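Local coordinates for DNA mismatch repair protein MutS (Thermus aquaticus, PDB 1EWQ) that takes part in DNA mismatch repair, binding mismatched DNA and probably carrying out the recognition step, and has a weak ATPase activity, at residues A444-Y449 with R465-L470; V440-V445 with E487-E492; V419-E424 with L478-E483. One frame throughout, in Å; residues are numbered along the deposited sequence.

Contact 1 (A444-Y449 with R465-L470); sequences AVFGYY and RPVQTL. With nucleotides of chain A.
Phe446 lies with one face over the side chain of Gln468, a CH-pi contact in which Gln468 CB sits 3.9 Å from the ring centroid and only 8° off the ring normal. Gln468 leaves its strand with CG anti to the backbone N (chi1 -178°) and stays extended, which lays its amide over the phenyl, the two planes 16° apart and Gln468 CD 3.4 Å from Phe446 CE1. Apolar contact is added by Val467, whose CG1 meets Phe446 CD2 at 3.5 Å, approaching the ring obliquely. Towards the DNA the contacts are van der Waals in length. Leu470 CB lies 3.5 Å from OP1 of DC20 of chain A, and Leu470 CD2 lies 3.8 Å from O5' of DT19 of chain A. Leu470 of the second subunit packs on Phe446, and Thr469 N here is hydrogen-bonded to Thr469 OG1 of that subunit. Val467 and Gln468 both face Arg475 on strand 473-477, a classic beta bulge, consistent with two successive side chains turning to one phenyl. Bulged outer strand of this chain's sheet, partner subunit and DNA backbone together fit the clamp domain of the MutS family.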
loop_
_atom_site.group_PDB
_atom_site.type_symbol
_atom_site.label_atom_id
_atom_site.label_comp_id
_atom_site.label_asym_id
_atom_site.label_seq_id
_atom_site.Cartn_x
_atom_site.Cartn_y
_atom_site.Cartn_z
ATOM N N ALA C 444 -44.421 -7.241 -6.565
ATOM C CA ALA C 444 -44.065 -6.985 -7.953
ATOM C C ALA C 444 -44.300 -8.137 -8.920
ATOM O O ALA C 444 -44.409 -7.922 -10.129
ATOM C CB ALA C 444 -42.604 -6.536 -8.028
ATOM N N VAL C 445 -44.387 -9.355 -8.403
ATOM C CA VAL C 445 -44.594 -10.496 -9.278
ATOM C C VAL C 445 -46.053 -10.776 -9.646
ATOM O O VAL C 445 -46.345 -11.117 -10.792
ATOM C CB VAL C 445 -43.986 -11.774 -8.676
ATOM C CG1 VAL C 445 -44.126 -12.925 -9.670
ATOM C CG2 VAL C 445 -42.514 -11.531 -8.325
ATOM N N PHE C 446 -46.968 -10.630 -8.692
ATOM C CA PHE C 446 -48.377 -10.891 -8.971
ATOM C C PHE C 446 -49.276 -9.658 -8.950
ATOM O O PHE C 446 -50.438 -9.741 -9.337
ATOM C CB PHE C 446 -48.929 -11.946 -7.995
ATOM C CG PHE C 446 -48.256 -13.294 -8.107
ATOM C CD1 PHE C 446 -47.105 -13.581 -7.376
ATOM C CD2 PHE C 446 -48.761 -14.267 -8.968
ATOM C CE1 PHE C 446 -46.464 -14.823 -7.500
ATOM C CE2 PHE C 446 -48.131 -15.512 -9.102
ATOM C CZ PHE C 446 -46.981 -15.791 -8.368
ATOM N N GLY C 447 -48.747 -8.520 -8.509
ATOM C CA GLY C 447 -49.556 -7.310 -8.454
ATOM C C GLY C 447 -50.450 -7.292 -7.227
ATOM O O GLY C 447 -50.101 -7.876 -6.202
ATOM N N TYR C 448 -51.598 -6.624 -7.313
ATOM C CA TYR C 448 -52.522 -6.568 -6.181
ATOM C C TYR C 448 -53.319 -7.858 -6.052
ATOM O O TYR C 448 -53.650 -8.486 -7.048
ATOM C CB TYR C 448 -53.474 -5.384 -6.316
ATOM C CG TYR C 448 -52.778 -4.057 -6.143
ATOM C CD1 TYR C 448 -52.077 -3.471 -7.196
ATOM C CD2 TYR C 448 -52.770 -3.414 -4.907
ATOM C CE1 TYR C 448 -51.381 -2.279 -7.015
ATOM C CE2 TYR C 448 -52.076 -2.222 -4.718
ATOM C CZ TYR C 448 -51.385 -1.662 -5.775
ATOM O OH TYR C 448 -50.706 -0.480 -5.586
ATOM N N TYR C 449 -53.644 -8.242 -4.825
ATOM C CA TYR C 449 -54.378 -9.488 -4.614
ATOM C C TYR C 449 -55.136 -9.553 -3.294
ATOM O O TYR C 449 -54.930 -8.733 -2.401
ATOM C CB TYR C 449 -53.398 -10.672 -4.673
ATOM C CG TYR C 449 -52.299 -10.586 -3.631
ATOM C CD1 TYR C 449 -52.575 -10.777 -2.267
ATOM C CD2 TYR C 449 -50.995 -10.262 -3.996
ATOM C CE1 TYR C 449 -51.576 -10.644 -1.293
ATOM C CE2 TYR C 449 -49.988 -10.120 -3.033
ATOM C CZ TYR C 449 -50.284 -10.310 -1.687
ATOM O OH TYR C 449 -49.291 -10.142 -0.746
ATOM N N ARG C 465 -60.564 -15.445 -8.294
ATOM C CA ARG C 465 -59.768 -16.163 -9.276
ATOM C C ARG C 465 -58.393 -16.424 -8.657
ATOM O O ARG C 465 -57.659 -15.492 -8.334
ATOM C CB ARG C 465 -59.639 -15.339 -10.568
ATOM C CG ARG C 465 -58.861 -16.027 -11.698
ATOM C CD ARG C 465 -57.548 -15.285 -12.022
ATOM N NE ARG C 465 -57.770 -14.024 -12.736
ATOM C CZ ARG C 465 -56.845 -13.078 -12.926
ATOM N NH1 ARG C 465 -55.611 -13.231 -12.456
ATOM N NH2 ARG C 465 -57.160 -11.967 -13.594
ATOM N N PRO C 466 -58.049 -17.705 -8.461
ATOM C CA PRO C 466 -56.773 -18.138 -7.884
ATOM C C PRO C 466 -55.629 -17.470 -8.627
ATOM O O PRO C 466 -55.636 -17.419 -9.853
ATOM C CB PRO C 466 -56.791 -19.650 -8.104
ATOM C CG PRO C 466 -58.263 -19.977 -8.031
ATOM C CD PRO C 466 -58.875 -18.865 -8.842
ATOM N N VAL C 467 -54.655 -16.952 -7.889
ATOM C CA VAL C 467 -53.515 -16.290 -8.521
ATOM C C VAL C 467 -52.174 -16.835 -8.035
ATOM O O VAL C 467 -51.258 -17.077 -8.832
ATOM C CB VAL C 467 -53.565 -14.756 -8.281
ATOM C CG1 VAL C 467 -52.243 -14.118 -8.659
ATOM C CG2 VAL C 467 -54.679 -14.147 -9.115
ATOM N N GLN C 468 -52.057 -17.031 -6.728
ATOM C CA GLN C 468 -50.814 -17.535 -6.167
ATOM C C GLN C 468 -51.097 -18.469 -5.005
ATOM O O GLN C 468 -51.879 -18.139 -4.105
ATOM C CB GLN C 468 -49.931 -16.372 -5.688
ATOM C CG GLN C 468 -48.580 -16.814 -5.117
ATOM C CD GLN C 468 -47.802 -15.680 -4.444
ATOM O OE1 GLN C 468 -46.648 -15.858 -4.049
ATOM N NE2 GLN C 468 -48.434 -14.520 -4.302
ATOM N N THR C 469 -50.464 -19.636 -5.035
ATOM C CA THR C 469 -50.624 -20.620 -3.980
ATOM C C THR C 469 -49.371 -20.593 -3.115
ATOM O O THR C 469 -48.246 -20.592 -3.622
ATOM C CB THR C 469 -50.793 -22.058 -4.542
ATOM O OG1 THR C 469 -51.986 -22.138 -5.338
ATOM C CG2 THR C 469 -50.881 -23.067 -3.394
ATOM N N LEU C 470 -49.568 -20.555 -1.805
ATOM C CA LEU C 470 -48.441 -20.548 -0.888
ATOM C C LEU C 470 -48.571 -21.721 0.067
ATOM O O LEU C 470 -49.523 -22.496 -0.014
ATOM C CB LEU C 470 -48.373 -19.222 -0.116
ATOM C CG LEU C 470 -48.135 -18.001 -1.010
ATOM C CD1 LEU C 470 -49.434 -17.220 -1.174
ATOM C CD2 LEU C 470 -47.062 -17.119 -0.403
ATOM P P DC A 20 -44.833 -19.353 2.006
ATOM O OP1 DC A 20 -45.272 -20.358 0.997
ATOM O OP2 DC A 20 -45.847 -18.569 2.754
ATOM O "O5'" DC A 20 -43.888 -20.085 3.053
ATOM C "C5'" DC A 20 -42.714 -20.752 2.602
ATOM C "C4'" DC A 20 -41.904 -21.229 3.781
ATOM O "O4'" DC A 20 -41.131 -20.144 4.355
ATOM C "C3'" DC A 20 -42.749 -21.810 4.914
ATOM O "O3'" DC A 20 -42.190 -23.038 5.346
ATOM C "C2'" DC A 20 -42.643 -20.774 6.022
ATOM C "C1'" DC A 20 -41.273 -20.166 5.767
ATOM N N1 DC A 20 -41.104 -18.790 6.261
ATOM C C2 DC A 20 -39.853 -18.405 6.773
ATOM O O2 DC A 20 -38.930 -19.235 6.789
ATOM N N3 DC A 20 -39.686 -17.139 7.231
ATOM C C4 DC A 20 -40.705 -16.275 7.188
ATOM N N4 DC A 20 -40.500 -15.035 7.656
ATOM C C5 DC A 20 -41.983 -16.641 6.670
ATOM C C6 DC A 20 -42.138 -17.896 6.226
ATOM P P DT A 19 -44.688 -13.273 -0.570
ATOM O OP1 DT A 19 -45.392 -13.670 -1.827
ATOM O OP2 DT A 19 -45.340 -12.353 0.398
ATOM O "O5'" DT A 19 -44.336 -14.610 0.198
ATOM C "C5'" DT A 19 -43.039 -14.796 0.712
ATOM C "C4'" DT A 19 -42.717 -16.264 0.769
ATOM O "O4'" DT A 19 -41.389 -16.374 1.310
ATOM C "C3'" DT A 19 -43.625 -17.035 1.718
ATOM O "O3'" DT A 19 -43.818 -18.365 1.240
ATOM C "C2'" DT A 19 -42.895 -16.966 3.045
ATOM C "C1'" DT A 19 -41.429 -16.792 2.663
ATOM N N1 DT A 19 -40.735 -15.752 3.441
ATOM C C2 DT A 19 -39.458 -16.012 3.864
ATOM O O2 DT A 19 -38.891 -17.072 3.637
ATOM N N3 DT A 19 -38.867 -14.987 4.562
ATOM C C4 DT A 19 -39.421 -13.761 4.871
ATOM O O4 DT A 19 -38.769 -12.938 5.506
ATOM C C5 DT A 19 -40.775 -13.559 4.397
ATOM C C7 DT A 19 -41.461 -12.258 4.675
ATOM C C6 DT A 19 -41.354 -14.553 3.719
#

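Contact 2 (V440-V445 with E487-E492); sequences VGYNAV and EVYRLE
Tyr442 and Tyr489 reach for each other from opposite directions, and their hydroxyls join in a hydrogen bond, OH to OH 2.9 Å, in which either oxygen could be the donor. The side chains span a wide gap: the nearest CA atoms, those of Tyr442 and Val488, are 12.2 Å apart, and just 86 Å² is buried in all. Tyr442 leaves strand 439-443 toward helix 479-511, a chi1 of 171° swinging its CG anti to the backbone N. Tyr489 leaves the helix neither toward nor away from the strand, and the length of its side chain carries the hydroxyl across. The rings are turned steeply against each other, their planes about 78° apart, yet neither presents a face to the other. Instead the oxygen of Tyr489 lies in the plane of the Tyr442 ring at its edge, 3.1 Å from Tyr442 CE1, while the Tyr442 hydroxyl sits at the edge of the Tyr489 ring. Apolar overlap is slight, with Tyr442 CE1 and Tyr489 CZ 4.0 Å apart. Beside this pair, the Tyr442 ring also meets that of Tyr448, and Asn443 packs on a phosphate of the bound DNA. A phenylalanine in place of Tyr489 would keep the ring but would probably leave the Tyr442 hydroxyl without this mate and remove one restraint on the turning of the Tyr442 ring. Chemically, strand and helix are thus bridged near the surface by one bond between phenols rather than by a shared apolar core.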
loop_
_atom_site.group_PDB
_atom_site.type_symbol
_atom_site.label_atom_id
_atom_site.label_comp_id
_atom_site.label_asym_id
_atom_site.label_seq_id
_atom_site.Cartn_x
_atom_site.Cartn_y
_atom_site.Cartn_z
ATOM N N VAL C 440 -55.679 -7.550 1.543
ATOM C CA VAL C 440 -55.364 -7.078 0.205
ATOM C C VAL C 440 -53.873 -6.769 0.290
ATOM O O VAL C 440 -53.458 -5.889 1.041
ATOM C CB VAL C 440 -56.122 -5.785 -0.162
ATOM C CG1 VAL C 440 -55.465 -5.132 -1.381
ATOM C CG2 VAL C 440 -57.585 -6.107 -0.464
ATOM N N GLY C 441 -53.065 -7.509 -0.454
ATOM C CA GLY C 441 -51.637 -7.277 -0.412
ATOM C C GLY C 441 -51.094 -6.982 -1.784
ATOM O O GLY C 441 -51.853 -6.865 -2.756
ATOM N N TYR C 442 -49.771 -6.874 -1.873
ATOM C CA TYR C 442 -49.127 -6.584 -3.143
ATOM C C TYR C 442 -47.655 -7.006 -3.215
ATOM O O TYR C 442 -46.934 -6.949 -2.224
ATOM C CB TYR C 442 -49.233 -5.074 -3.427
ATOM C CG TYR C 442 -48.416 -4.631 -4.619
ATOM C CD1 TYR C 442 -48.997 -4.519 -5.880
ATOM C CD2 TYR C 442 -47.036 -4.426 -4.507
ATOM C CE1 TYR C 442 -48.231 -4.228 -7.000
ATOM C CE2 TYR C 442 -46.259 -4.138 -5.621
ATOM C CZ TYR C 442 -46.863 -4.044 -6.866
ATOM O OH TYR C 442 -46.101 -3.791 -7.982
ATOM N N ASN C 443 -47.234 -7.447 -4.400
ATOM C CA ASN C 443 -45.838 -7.790 -4.680
ATOM C C ASN C 443 -45.635 -7.623 -6.183
ATOM O O ASN C 443 -46.564 -7.818 -6.969
ATOM C CB ASN C 443 -45.435 -9.210 -4.219
ATOM C CG ASN C 443 -46.081 -10.325 -5.030
ATOM O OD1 ASN C 443 -46.108 -10.296 -6.265
ATOM N ND2 ASN C 443 -46.582 -11.342 -4.326
ATOM N N ALA C 444 -44.421 -7.241 -6.565
ATOM C CA ALA C 444 -44.065 -6.985 -7.953
ATOM C C ALA C 444 -44.300 -8.137 -8.920
ATOM O O ALA C 444 -44.409 -7.922 -10.129
ATOM C CB ALA C 444 -42.604 -6.536 -8.028
ATOM N N VAL C 445 -44.387 -9.355 -8.403
ATOM C CA VAL C 445 -44.594 -10.496 -9.278
ATOM C C VAL C 445 -46.053 -10.776 -9.646
ATOM O O VAL C 445 -46.345 -11.117 -10.792
ATOM C CB VAL C 445 -43.986 -11.774 -8.676
ATOM C CG1 VAL C 445 -44.126 -12.925 -9.670
ATOM C CG2 VAL C 445 -42.514 -11.531 -8.325
ATOM N N GLU C 487 -54.396 0.953 -13.551
ATOM C CA GLU C 487 -54.550 2.389 -13.381
ATOM C C GLU C 487 -53.409 2.930 -12.521
ATOM O O GLU C 487 -52.725 3.873 -12.905
ATOM C CB GLU C 487 -55.902 2.689 -12.721
ATOM C CG GLU C 487 -56.210 4.164 -12.488
ATOM C CD GLU C 487 -56.187 4.983 -13.768
ATOM O OE1 GLU C 487 -56.307 4.386 -14.865
ATOM O OE2 GLU C 487 -56.062 6.226 -13.677
ATOM N N VAL C 488 -53.212 2.324 -11.355
ATOM C CA VAL C 488 -52.159 2.736 -10.443
ATOM C C VAL C 488 -50.806 2.719 -11.150
ATOM O O VAL C 488 -49.989 3.621 -10.964
ATOM C CB VAL C 488 -52.123 1.817 -9.197
ATOM C CG1 VAL C 488 -50.797 1.946 -8.476
ATOM C CG2 VAL C 488 -53.260 2.193 -8.254
ATOM N N TYR C 489 -50.579 1.695 -11.968
ATOM C CA TYR C 489 -49.326 1.583 -12.701
ATOM C C TYR C 489 -49.152 2.724 -13.704
ATOM O O TYR C 489 -48.053 3.273 -13.848
ATOM C CB TYR C 489 -49.246 0.239 -13.430
ATOM C CG TYR C 489 -48.988 -0.951 -12.525
ATOM C CD1 TYR C 489 -48.501 -0.780 -11.226
ATOM C CD2 TYR C 489 -49.177 -2.251 -12.988
ATOM C CE1 TYR C 489 -48.202 -1.875 -10.414
ATOM C CE2 TYR C 489 -48.880 -3.355 -12.182
ATOM C CZ TYR C 489 -48.392 -3.158 -10.899
ATOM O OH TYR C 489 -48.081 -4.247 -10.114
ATOM N N ARG C 490 -50.236 3.089 -14.387
ATOM C CA ARG C 490 -50.184 4.172 -15.368
ATOM C C ARG C 490 -49.820 5.474 -14.667
ATOM O O ARG C 490 -48.988 6.241 -15.147
ATOM C CB ARG C 490 -51.533 4.339 -16.089
ATOM C CG ARG C 490 -51.486 5.364 -17.220
ATOM C CD ARG C 490 -52.849 5.608 -17.892
ATOM N NE ARG C 490 -53.437 6.887 -17.494
ATOM C CZ ARG C 490 -54.111 7.075 -16.367
ATOM N NH1 ARG C 490 -54.288 6.060 -15.535
ATOM N NH2 ARG C 490 -54.596 8.272 -16.058
ATOM N N LEU C 491 -50.452 5.722 -13.528
ATOM C CA LEU C 491 -50.171 6.929 -12.777
ATOM C C LEU C 491 -48.710 6.954 -12.353
ATOM O O LEU C 491 -48.015 7.942 -12.561
ATOM C CB LEU C 491 -51.077 7.017 -11.552
ATOM C CG LEU C 491 -52.542 7.274 -11.891
ATOM C CD1 LEU C 491 -53.369 7.374 -10.622
ATOM C CD2 LEU C 491 -52.643 8.563 -12.696
ATOM N N GLU C 492 -48.246 5.855 -11.773
ATOM C CA GLU C 492 -46.866 5.761 -11.324
ATOM C C GLU C 492 -45.883 6.049 -12.455
ATOM O O GLU C 492 -44.883 6.735 -12.254
ATOM C CB GLU C 492 -46.613 4.377 -10.707
ATOM C CG GLU C 492 -47.239 4.232 -9.316
ATOM C CD GLU C 492 -47.149 2.824 -8.737
ATOM O OE1 GLU C 492 -46.359 2.000 -9.240
ATOM O OE2 GLU C 492 -47.868 2.548 -7.761
#

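Contact 3 (V419-E424 with L478-E483); sequences VAYFLE and LPEMKE
This is a helix-to-helix contact in which Tyr421 and Phe422 of helix 406-433 meet Glu480 and Met481 at the start of helix 479-511, the two helices whose connection contains the four-stranded sheet. The short axes are nearly antiparallel, 162° between their N-to-C directions, and stand 11.4 Å apart, a separation bridged by long side chains. Tyr421 extends towards the other helix, the ring carried out on the far side of CB from its own amide nitrogen (chi1 168°), and brings its OH to 3.3 Å from Glu480 CB. Glu480, bent at chi2, folds its carboxylate back near the phenol; Glu480 OE2 remains 3.7 Å from Tyr421 OH, and the ring and carboxylate planes stand 74° apart. Alongside, the Phe422 ring receives the methyl of selenomethionine Met481 at its edge, Phe422 CE2 to Met481 CE 4.3 Å, a loose apolar touch. Within the same helix, Tyr421 CD2 lies 3.8 Å above the plane of the Phe422 ring, over its centre. Tyr448 stacks on Phe422 and also touches Met481, linking the helix pair to the turn before strand 449-453. Van der Waals contact carries the pairing, the phenol oxygen resting on a methylene and a methyl at a ring edge; Tyr421 OH is buried with no hydrogen-bonding partner in the model, which probably costs some stability, since Glu480 OE2 stands too far off for a good hydrogen bond.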
loop_
_atom_site.group_PDB
_atom_site.type_symbol
_atom_site.label_atom_id
_atom_site.label_comp_id
_atom_site.label_asym_id
_atom_site.label_seq_id
_atom_site.Cartn_x
_atom_site.Cartn_y
_atom_site.Cartn_z
ATOM N N VAL C 419 -54.677 4.032 -4.619
ATOM C CA VAL C 419 -54.204 3.173 -3.542
ATOM C C VAL C 419 -55.269 3.015 -2.456
ATOM O O VAL C 419 -55.386 1.956 -1.843
ATOM C CB VAL C 419 -52.899 3.737 -2.918
ATOM C CG1 VAL C 419 -52.502 2.932 -1.685
ATOM C CG2 VAL C 419 -51.781 3.687 -3.945
ATOM N N ALA C 420 -56.047 4.064 -2.223
ATOM C CA ALA C 420 -57.097 4.012 -1.211
ATOM C C ALA C 420 -58.109 2.935 -1.589
ATOM O O ALA C 420 -58.643 2.231 -0.728
ATOM C CB ALA C 420 -57.788 5.363 -1.104
ATOM N N TYR C 421 -58.362 2.818 -2.888
ATOM C CA TYR C 421 -59.297 1.836 -3.409
ATOM C C TYR C 421 -59.030 0.448 -2.837
ATOM O O TYR C 421 -59.944 -0.220 -2.357
ATOM C CB TYR C 421 -59.190 1.762 -4.930
ATOM C CG TYR C 421 -59.919 0.573 -5.517
ATOM C CD1 TYR C 421 -61.279 0.637 -5.805
ATOM C CD2 TYR C 421 -59.246 -0.625 -5.768
ATOM C CE1 TYR C 421 -61.953 -0.458 -6.328
ATOM C CE2 TYR C 421 -59.911 -1.726 -6.289
ATOM C CZ TYR C 421 -61.265 -1.635 -6.568
ATOM O OH TYR C 421 -61.933 -2.718 -7.082
ATOM N N PHE C 422 -57.775 0.010 -2.900
ATOM C CA PHE C 422 -57.422 -1.313 -2.405
ATOM C C PHE C 422 -57.641 -1.476 -0.909
ATOM O O PHE C 422 -58.048 -2.546 -0.449
ATOM C CB PHE C 422 -55.978 -1.652 -2.774
ATOM C CG PHE C 422 -55.762 -1.817 -4.249
ATOM C CD1 PHE C 422 -55.137 -0.821 -4.994
ATOM C CD2 PHE C 422 -56.218 -2.958 -4.905
ATOM C CE1 PHE C 422 -54.974 -0.960 -6.371
ATOM C CE2 PHE C 422 -56.059 -3.105 -6.282
ATOM C CZ PHE C 422 -55.436 -2.104 -7.015
ATOM N N LEU C 423 -57.383 -0.414 -0.155
ATOM C CA LEU C 423 -57.568 -0.459 1.285
ATOM C C LEU C 423 -59.044 -0.667 1.594
ATOM O O LEU C 423 -59.402 -1.418 2.503
ATOM C CB LEU C 423 -57.086 0.845 1.920
ATOM C CG LEU C 423 -56.962 0.844 3.443
ATOM C CD1 LEU C 423 -55.944 -0.199 3.875
ATOM C CD2 LEU C 423 -56.533 2.223 3.909
ATOM N N GLU C 424 -59.900 0.003 0.829
ATOM C CA GLU C 424 -61.344 -0.111 1.003
ATOM C C GLU C 424 -61.812 -1.491 0.565
ATOM O O GLU C 424 -62.725 -2.061 1.157
ATOM C CB GLU C 424 -62.059 0.955 0.175
ATOM C CG GLU C 424 -61.996 2.352 0.771
ATOM C CD GLU C 424 -62.109 3.440 -0.280
ATOM O OE1 GLU C 424 -62.824 3.234 -1.290
ATOM O OE2 GLU C 424 -61.486 4.510 -0.091
ATOM N N LEU C 478 -60.036 -10.368 -8.367
ATOM C CA LEU C 478 -61.399 -10.049 -8.750
ATOM C C LEU C 478 -61.222 -9.175 -9.991
ATOM O O LEU C 478 -60.206 -8.493 -10.137
ATOM C CB LEU C 478 -62.125 -9.265 -7.647
ATOM C CG LEU C 478 -62.591 -10.006 -6.387
ATOM C CD1 LEU C 478 -63.417 -9.060 -5.533
ATOM C CD2 LEU C 478 -63.436 -11.216 -6.762
ATOM N N PRO C 479 -62.195 -9.205 -10.912
ATOM C CA PRO C 479 -62.153 -8.416 -12.150
ATOM C C PRO C 479 -61.951 -6.904 -11.941
ATOM O O PRO C 479 -61.212 -6.255 -12.690
ATOM C CB PRO C 479 -63.497 -8.739 -12.799
ATOM C CG PRO C 479 -63.725 -10.169 -12.377
ATOM C CD PRO C 479 -63.354 -10.118 -10.908
ATOM N N GLU C 480 -62.612 -6.353 -10.928
ATOM C CA GLU C 480 -62.518 -4.926 -10.615
ATOM C C GLU C 480 -61.088 -4.487 -10.307
ATOM O O GLU C 480 -60.693 -3.361 -10.613
ATOM C CB GLU C 480 -63.406 -4.603 -9.408
ATOM C CG GLU C 480 -64.666 -3.801 -9.715
ATOM C CD GLU C 480 -64.392 -2.319 -9.940
ATOM O OE1 GLU C 480 -63.788 -1.964 -10.980
ATOM O OE2 GLU C 480 -64.779 -1.507 -9.065
HETATM N N MSE C 481 -60.324 -5.385 -9.694
HETATM C CA MSE C 481 -58.944 -5.113 -9.305
HETATM C C MSE C 481 -57.979 -4.974 -10.465
HETATM O O MSE C 481 -57.136 -4.083 -10.477
HETATM C CB MSE C 481 -58.443 -6.223 -8.396
HETATM C CG MSE C 481 -59.184 -6.334 -7.096
HETATM SE SE MSE C 481 -58.562 -7.882 -6.175
HETATM C CE MSE C 481 -56.755 -7.313 -5.796
ATOM N N LYS C 482 -58.086 -5.890 -11.418
ATOM C CA LYS C 482 -57.223 -5.884 -12.585
ATOM C C LYS C 482 -57.249 -4.495 -13.214
ATOM O O LYS C 482 -56.208 -3.936 -13.567
ATOM C CB LYS C 482 -57.708 -6.947 -13.576
ATOM C CG LYS C 482 -56.928 -7.036 -14.879
ATOM C CD LYS C 482 -57.244 -8.327 -15.659
ATOM C CE LYS C 482 -58.746 -8.565 -15.864
ATOM N NZ LYS C 482 -59.451 -9.055 -14.629
ATOM N N GLU C 483 -58.449 -3.936 -13.327
ATOM C CA GLU C 483 -58.634 -2.608 -13.898
ATOM C C GLU C 483 -57.893 -1.564 -13.080
ATOM O O GLU C 483 -57.081 -0.803 -13.612
ATOM C CB GLU C 483 -60.119 -2.252 -13.922
ATOM C CG GLU C 483 -60.407 -0.823 -14.355
ATOM C CD GLU C 483 -61.774 -0.355 -13.906
ATOM O OE1 GLU C 483 -62.767 -1.029 -14.257
ATOM O OE2 GLU C 483 -61.855 0.680 -13.200
#

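Reading from the N terminus, helix 406-433 supplies the first side of contact 3, which closes the longest loop when the chain returns at residues 478-483. Strand 439-443 then opens contact 2, closed farther along helix 479-511 at residues 487-492, so contacts 2 and 3 cross. Contact 1 begins just beyond, sharing Ala444 and Val445 with contact 2, and closes at strand 465-469, nested inside the loop of contact 3. Contact 1 ties the turn between the first two strands to the opposite edge of the sheet, contact 2 joins the sheet to a helix, and contact 3 pairs the helices. Tyr448, within residues 444-449, touches Tyr442 of contact 2 and Phe422 and Met481 of contact 3.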